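PDB 3WEC: cytochrome P450 from Rhodococcus erythropolis, which is a haem monooxygenase that N-hydroxylates the quinoline ring of aurachin alkaloids, a step essential for their antibiotic activity. Local coordinates for residues A[63-71]-A[95-104]. Residues are numbered along the deposited sequence; the frame is centred on the assembly and turned at random.
Sequences LFGKDFANS and GDARPFMLTD. With HEM (protoporphyrin IX containing Fe), chain B.
Gly65 and Lys66 meet the carboxylate of Asp104. With no side chain on Gly65, Asp104 OD1 comes within 3.3 Å of its CA. The backbone N of Lys66 donates a nearly straight hydrogen bond to Asp104 OD1 (2.7 Å, 167° at the hydrogen). Asp104 OD1 accepts with its syn lone pair. This ties the residue following strand 64-65, an outermost strand that pairs with 303-307, to the loop before helix 107-121.

A bend at chi3 (85°) turns the Lys66 chain toward the haem, where NZ donates a 2.7 Å hydrogen bond to HEM O1A. NZ also donates to O13 of the bound aurachin intermediate. On the way, Lys66 CE passes 4.2 Å from Leu102 CD2. At the other propionate, Met101 CB, one residue before Leu102, lies 3.2 Å from HEM O2D. Arg112, Arg305, His108 and His359 also hydrogen-bond to the haem.

The backbone makes an inverse gamma turn at Asp67 and another at Leu102. The two turns touch through a CA-H...O contact from Asp67 CA to Leu102 O (3.5 Å). The OD1 of Asp67 accepts a hydrogen bond from Asn70 ND2. Phe68 lays its CB 4.0 Å from Leu102 CD1, and both residues line the substrate pocket. Ala69 CB packs on Ala97 CB at 3.9 Å. Both segments belong to the B-C region of the cytochrome P450 fold, whose two ends meet here beside the haem propionates and the substrate pocket.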
ATOM      1  N   LEU A  63     -22.460  -3.483   3.284  1.00 69.56           N
ATOM      2  CA  LEU A  63     -22.600  -4.077   4.619  1.00 71.01           C
ATOM      3  C   LEU A  63     -21.261  -4.153   5.370  1.00 67.84           C
ATOM      4  O   LEU A  63     -21.218  -4.570   6.530  1.00 70.27           O
ATOM      5  CB  LEU A  63     -23.247  -5.473   4.539  1.00 73.85           C
ATOM      6  CG  LEU A  63     -24.634  -5.668   3.876  1.00 78.31           C
ATOM      7  CD1 LEU A  63     -25.339  -6.920   4.409  1.00 82.53           C
ATOM      8  CD2 LEU A  63     -25.535  -4.441   4.011  1.00 80.24           C
ATOM      9  N   PHE A  64     -20.177  -3.767   4.704  1.00 63.16           N
ATOM     10  CA  PHE A  64     -18.855  -3.713   5.336  1.00 60.32           C
ATOM     11  C   PHE A  64     -18.207  -2.357   5.206  1.00 57.66           C
ATOM     12  O   PHE A  64     -18.217  -1.768   4.121  1.00 56.67           O
ATOM     13  CB  PHE A  64     -17.935  -4.790   4.766  1.00 57.79           C
ATOM     14  CG  PHE A  64     -18.239  -6.140   5.300  1.00 59.87           C
ATOM     15  CD1 PHE A  64     -19.200  -6.941   4.689  1.00 62.35           C
ATOM     16  CD2 PHE A  64     -17.622  -6.588   6.453  1.00 59.88           C
ATOM     17  CE1 PHE A  64     -19.515  -8.189   5.206  1.00 64.51           C
ATOM     18  CE2 PHE A  64     -17.931  -7.832   6.971  1.00 62.62           C
ATOM     19  CZ  PHE A  64     -18.883  -8.632   6.354  1.00 64.55           C
ATOM     20  N   GLY A  65     -17.626  -1.876   6.309  1.00 64.40           N
ATOM     21  CA  GLY A  65     -16.984  -0.551   6.335  1.00 63.24           C
ATOM     22  C   GLY A  65     -15.583  -0.495   6.929  1.00 61.69           C
ATOM     23  O   GLY A  65     -14.972  -1.523   7.178  1.00 60.90           O
ATOM     24  N   LYS A  66     -15.090   0.722   7.180  1.00 61.51           N
ATOM     25  CA  LYS A  66     -13.670   0.936   7.512  1.00 60.25           C
ATOM     26  C   LYS A  66     -13.471   1.890   8.683  1.00 61.73           C
ATOM     27  O   LYS A  66     -12.360   2.352   8.924  1.00 62.36           O
ATOM     28  CB  LYS A  66     -12.900   1.457   6.295  1.00 57.55           C
ATOM     29  CG  LYS A  66     -12.710   0.452   5.173  1.00 55.85           C
ATOM     30  CD  LYS A  66     -11.669   0.912   4.146  1.00 54.70           C
ATOM     31  CE  LYS A  66     -10.258   0.557   4.555  1.00 53.63           C
ATOM     32  NZ  LYS A  66      -9.316   0.618   3.409  1.00 53.56           N
ATOM     33  N   ASP A  67     -14.551   2.208   9.382  1.00 63.96           N
ATOM     34  CA  ASP A  67     -14.493   2.994  10.619  1.00 65.53           C
ATOM     35  C   ASP A  67     -13.697   2.270  11.715  1.00 65.16           C
ATOM     36  O   ASP A  67     -14.232   1.925  12.764  1.00 66.50           O
ATOM     37  CB  ASP A  67     -15.903   3.283  11.117  1.00 67.85           C
ATOM     38  CG  ASP A  67     -15.941   4.392  12.144  1.00 70.70           C
ATOM     39  OD1 ASP A  67     -14.883   4.734  12.708  1.00 70.35           O
ATOM     40  OD2 ASP A  67     -17.036   4.937  12.377  1.00 73.49           O
ATOM     41  N   PHE A  68     -12.403   2.069  11.479  1.00 63.83           N
ATOM     42  CA  PHE A  68     -11.588   1.244  12.375  1.00 63.42           C
ATOM     43  C   PHE A  68     -11.329   1.780  13.799  1.00 64.45           C
ATOM     44  O   PHE A  68     -11.203   1.000  14.732  1.00 64.69           O
ATOM     45  CB  PHE A  68     -10.291   0.842  11.671  1.00 62.38           C
ATOM     46  CG  PHE A  68     -10.382  -0.483  10.961  1.00 62.48           C
ATOM     47  CD1 PHE A  68     -10.041  -1.671  11.626  1.00 62.88           C
ATOM     48  CD2 PHE A  68     -10.825  -0.554   9.649  1.00 62.42           C
ATOM     49  CE1 PHE A  68     -10.124  -2.900  10.986  1.00 63.67           C
ATOM     50  CE2 PHE A  68     -10.917  -1.779   9.003  1.00 62.99           C
ATOM     51  CZ  PHE A  68     -10.567  -2.950   9.667  1.00 63.13           C
ATOM     52  N   ALA A  69     -11.276   3.102  13.970  1.00 65.57           N
ATOM     53  CA  ALA A  69     -10.964   3.690  15.279  1.00 66.76           C
ATOM     54  C   ALA A  69     -12.118   3.531  16.262  1.00 69.56           C
ATOM     55  O   ALA A  69     -11.909   3.426  17.477  1.00 71.15           O
ATOM     56  CB  ALA A  69     -10.581   5.147  15.125  1.00 67.69           C
ATOM     57  N   ASN A  70     -13.338   3.495  15.740  1.00 70.20           N
ATOM     58  CA  ASN A  70     -14.504   3.287  16.590  1.00 73.42           C
ATOM     59  C   ASN A  70     -14.935   1.824  16.701  1.00 73.19           C
ATOM     60  O   ASN A  70     -16.001   1.538  17.231  1.00 76.21           O
ATOM     61  CB  ASN A  70     -15.655   4.185  16.141  1.00 75.27           C
ATOM     62  CG  ASN A  70     -15.305   5.657  16.244  1.00 76.77           C
ATOM     63  OD1 ASN A  70     -15.085   6.185  17.341  1.00 79.10           O
ATOM     64  ND2 ASN A  70     -15.237   6.328  15.100  1.00 75.73           N
ATOM     65  N   SER A  71     -14.089   0.911  16.215  1.00 70.63           N
ATOM     66  CA  SER A  71     -14.321  -0.538  16.344  1.00 70.63           C
ATOM     67  C   SER A  71     -13.659  -1.089  17.607  1.00 71.39           C
ATOM     68  O   SER A  71     -12.808  -0.430  18.189  1.00 70.92           O
ATOM     69  CB  SER A  71     -13.813  -1.285  15.111  1.00 67.69           C
ATOM     70  OG  SER A  71     -12.402  -1.449  15.156  1.00 66.41           O
ATOM     71  N   GLY A  95      -8.420  10.226  18.092  1.00 80.69           N
ATOM     72  CA  GLY A  95      -9.725   9.593  17.872  1.00 81.05           C
ATOM     73  C   GLY A  95     -10.244   9.747  16.447  1.00 80.28           C
ATOM     74  O   GLY A  95     -10.805   8.804  15.885  1.00 78.16           O
ATOM     75  N   ASP A  96     -10.045  10.936  15.870  1.00 82.26           N
ATOM     76  CA  ASP A  96     -10.458  11.279  14.498  1.00 81.59           C
ATOM     77  C   ASP A  96      -9.599  10.584  13.401  1.00 77.79           C
ATOM     78  O   ASP A  96      -8.559  11.097  12.976  1.00 76.81           O
ATOM     79  CB  ASP A  96     -10.449  12.812  14.331  1.00 85.43           C
ATOM     80  CG  ASP A  96     -11.411  13.304  13.256  1.00 86.86           C
ATOM     81  OD1 ASP A  96     -12.118  12.472  12.648  1.00 84.67           O
ATOM     82  OD2 ASP A  96     -11.450  14.529  13.016  1.00 89.82           O
ATOM     83  N   ALA A  97     -10.054   9.413  12.952  1.00 75.07           N
ATOM     84  CA  ALA A  97      -9.427   8.709  11.828  1.00 72.90           C
ATOM     85  C   ALA A  97     -10.012   9.136  10.479  1.00 73.30           C
ATOM     86  O   ALA A  97      -9.617   8.623   9.416  1.00 72.76           O
ATOM     87  CB  ALA A  97      -9.556   7.200  12.005  1.00 70.66           C
ATOM     88  N   ARG A  98     -10.942  10.082  10.532  1.00 75.54           N
ATOM     89  CA  ARG A  98     -11.755  10.460   9.377  1.00 76.04           C
ATOM     90  C   ARG A  98     -10.968  10.948   8.140  1.00 75.06           C
ATOM     91  O   ARG A  98     -11.138  10.398   7.046  1.00 72.48           O
ATOM     92  CB  ARG A  98     -12.797  11.507   9.781  1.00 80.82           C
ATOM     93  CG  ARG A  98     -14.094  10.988  10.385  1.00 82.14           C
ATOM     94  CD  ARG A  98     -15.039  12.163  10.543  1.00 87.54           C
ATOM     95  NE  ARG A  98     -15.087  13.016   9.335  1.00 90.20           N
ATOM     96  CZ  ARG A  98     -14.522  14.227   9.202  1.00 93.46           C
ATOM     97  NH1 ARG A  98     -13.836  14.784  10.199  1.00 96.18           N
ATOM     98  NH2 ARG A  98     -14.634  14.887   8.055  1.00 94.22           N
ATOM     99  N   PRO A  99     -10.120  11.987   8.297  1.00 76.73           N
ATOM    100  CA  PRO A  99      -9.480  12.417   7.061  1.00 76.91           C
ATOM    101  C   PRO A  99      -8.442  11.405   6.532  1.00 73.28           C
ATOM    102  O   PRO A  99      -7.792  11.682   5.520  1.00 73.39           O
ATOM    103  CB  PRO A  99      -8.847  13.772   7.433  1.00 81.16           C
ATOM    104  CG  PRO A  99      -9.499  14.181   8.727  1.00 83.25           C
ATOM    105  CD  PRO A  99      -9.785  12.882   9.424  1.00 79.56           C
ATOM    106  N   PHE A 100      -8.339  10.243   7.187  1.00 69.84           N
ATOM    107  CA  PHE A 100      -7.524   9.125   6.703  1.00 67.43           C
ATOM    108  C   PHE A 100      -8.292   8.097   5.837  1.00 65.57           C
ATOM    109  O   PHE A 100      -7.756   7.015   5.507  1.00 62.72           O
ATOM    110  CB  PHE A 100      -6.840   8.397   7.879  1.00 65.55           C
ATOM    111  CG  PHE A 100      -5.824   9.228   8.612  1.00 66.70           C
ATOM    112  CD1 PHE A 100      -5.126  10.252   7.967  1.00 68.71           C
ATOM    113  CD2 PHE A 100      -5.540   8.965   9.953  1.00 66.27           C
ATOM    114  CE1 PHE A 100      -4.186  11.010   8.655  1.00 70.56           C
ATOM    115  CE2 PHE A 100      -4.591   9.712  10.644  1.00 67.85           C
ATOM    116  CZ  PHE A 100      -3.915  10.734   9.995  1.00 69.86           C
ATOM    117  N   MET A 101      -9.548   8.420   5.499  1.00 66.68           N
ATOM    118  CA  MET A 101     -10.403   7.536   4.689  1.00 65.16           C
ATOM    119  C   MET A 101     -10.693   6.206   5.370  1.00 63.41           C
ATOM    120  O   MET A 101     -11.167   5.276   4.714  1.00 63.24           O
ATOM    121  CB  MET A 101      -9.762   7.243   3.316  1.00 64.66           C
ATOM    122  CG  MET A 101      -9.273   8.444   2.518  1.00 66.62           C
ATOM    123  SD  MET A 101     -10.503   9.301   1.537  1.00 68.35           S
ATOM    124  CE  MET A 101      -9.558  10.733   1.011  1.00 71.42           C
ATOM    125  N   LEU A 102     -10.348   6.081   6.659  1.00 63.24           N
ATOM    126  CA  LEU A 102     -10.831   4.978   7.505  1.00 61.09           C
ATOM    127  C   LEU A 102     -12.206   5.348   8.026  1.00 61.78           C
ATOM    128  O   LEU A 102     -12.436   5.532   9.234  1.00 62.84           O
ATOM    129  CB  LEU A 102      -9.874   4.660   8.653  1.00 61.13           C
ATOM    130  CG  LEU A 102      -8.475   4.138   8.290  1.00 60.36           C
ATOM    131  CD1 LEU A 102      -8.039   3.206   9.397  1.00 59.90           C
ATOM    132  CD2 LEU A 102      -8.408   3.386   6.973  1.00 59.51           C
ATOM    133  N   THR A 103     -13.118   5.491   7.072  1.00 61.43           N
ATOM    134  CA  THR A 103     -14.474   5.942   7.342  1.00 62.55           C
ATOM    135  C   THR A 103     -15.429   5.515   6.227  1.00 61.57           C
ATOM    136  O   THR A 103     -15.015   5.074   5.157  1.00 59.51           O
ATOM    137  CB  THR A 103     -14.539   7.467   7.594  1.00 65.40           C
ATOM    138  OG1 THR A 103     -15.864   7.821   8.018  1.00 68.20           O
ATOM    139  CG2 THR A 103     -14.141   8.295   6.349  1.00 65.57           C
ATOM    140  N   ASP A 104     -16.711   5.657   6.503  1.00 63.10           N
ATOM    141  CA  ASP A 104     -17.767   5.178   5.635  1.00 62.85           C
ATOM    142  C   ASP A 104     -18.588   6.374   5.248  1.00 64.88           C
ATOM    143  O   ASP A 104     -18.471   7.418   5.876  1.00 66.84           O
ATOM    144  CB  ASP A 104     -18.662   4.206   6.412  1.00 63.65           C
ATOM    145  CG  ASP A 104     -17.870   3.201   7.215  1.00 62.57           C
ATOM    146  OD1 ASP A 104     -16.803   2.755   6.710  1.00 60.53           O
ATOM    147  OD2 ASP A 104     -18.317   2.866   8.340  1.00 64.13           O
TER
HETATM  148  CHA HEM B 501      -6.311   2.645  -0.336  1.00 25.08           C
HETATM  149  CHB HEM B 501      -3.191  -0.695  -2.289  1.00 24.97           C
HETATM  150  CHC HEM B 501      -0.368   2.938  -4.004  1.00 24.00           C
HETATM  151  CHD HEM B 501      -3.452   6.298  -1.838  1.00 22.71           C
HETATM  152  C1A HEM B 501      -5.603   1.447  -0.729  1.00 24.28           C
HETATM  153  C2A HEM B 501      -6.054   0.097  -0.254  1.00 28.16           C
HETATM  154  C3A HEM B 501      -5.134  -0.848  -0.843  1.00 29.55           C
HETATM  155  C4A HEM B 501      -4.204   0.005  -1.580  1.00 24.80           C
HETATM  156  CMA HEM B 501      -5.138  -2.387  -0.693  1.00 28.39           C
HETATM  157  CAA HEM B 501      -7.231  -0.361   0.616  1.00 27.61           C
HETATM  158  CBA HEM B 501      -8.379  -0.526  -0.397  1.00 27.44           C
HETATM  159  CGA HEM B 501      -9.599  -1.229   0.229  1.00 31.98           C
HETATM  160  O1A HEM B 501      -9.814  -1.196   1.477  1.00 28.10           O
HETATM  161  O2A HEM B 501     -10.414  -1.801  -0.550  1.00 31.39           O
HETATM  162  C1B HEM B 501      -2.117   0.063  -2.928  1.00 26.52           C
HETATM  163  C2B HEM B 501      -1.136  -0.675  -3.718  1.00 23.93           C
HETATM  164  C3B HEM B 501      -0.314   0.414  -4.173  1.00 24.75           C
HETATM  165  C4B HEM B 501      -0.903   1.630  -3.624  1.00 25.81           C
HETATM  166  CMB HEM B 501      -0.936  -2.145  -3.964  1.00 24.45           C
HETATM  167  CAB HEM B 501       0.881   0.216  -5.034  1.00 26.47           C
HETATM  168  CBB HEM B 501       1.985   0.861  -4.755  1.00 27.54           C
HETATM  169  C1C HEM B 501      -0.987   4.182  -3.600  1.00 23.95           C
HETATM  170  C2C HEM B 501      -0.345   5.481  -3.802  1.00 24.97           C
HETATM  171  C3C HEM B 501      -1.266   6.436  -3.150  1.00 25.46           C
HETATM  172  C4C HEM B 501      -2.369   5.683  -2.588  1.00 21.40           C
HETATM  173  CMC HEM B 501       0.960   5.702  -4.516  1.00 27.00           C
HETATM  174  CAC HEM B 501      -1.138   7.923  -2.996  1.00 26.36           C
HETATM  175  CBC HEM B 501      -0.259   8.630  -3.670  1.00 29.59           C
HETATM  176  C1D HEM B 501      -4.520   5.561  -1.150  1.00 24.71           C
HETATM  177  C2D HEM B 501      -5.635   6.283  -0.544  1.00 26.67           C
HETATM  178  C3D HEM B 501      -6.514   5.199  -0.067  1.00 26.71           C
HETATM  179  C4D HEM B 501      -5.812   3.993  -0.535  1.00 26.02           C
HETATM  180  CMD HEM B 501      -5.777   7.779  -0.376  1.00 28.24           C
HETATM  181  CAD HEM B 501      -7.805   5.313   0.693  1.00 26.80           C
HETATM  182  CBD HEM B 501      -8.937   5.191  -0.355  1.00 24.47           C
HETATM  183  CGD HEM B 501     -10.301   5.305   0.241  1.00 27.50           C
HETATM  184  O1D HEM B 501     -11.178   5.884  -0.461  1.00 29.53           O
HETATM  185  O2D HEM B 501     -10.514   4.834   1.406  1.00 26.52           O
HETATM  186  NA  HEM B 501      -4.493   1.430  -1.674  1.00 25.41           N
HETATM  187  NB  HEM B 501      -2.041   1.428  -2.911  1.00 25.46           N
HETATM  188  NC  HEM B 501      -2.238   4.288  -2.923  1.00 22.44           N
HETATM  189  ND  HEM B 501      -4.647   4.203  -1.194  1.00 27.49           N
HETATM  190 FE   HEM B 501      -3.224   2.904  -2.025  1.00 24.39          FE
HETATM  191  O   HOH W   1      -1.700   2.455  -0.124  1.00 21.46           O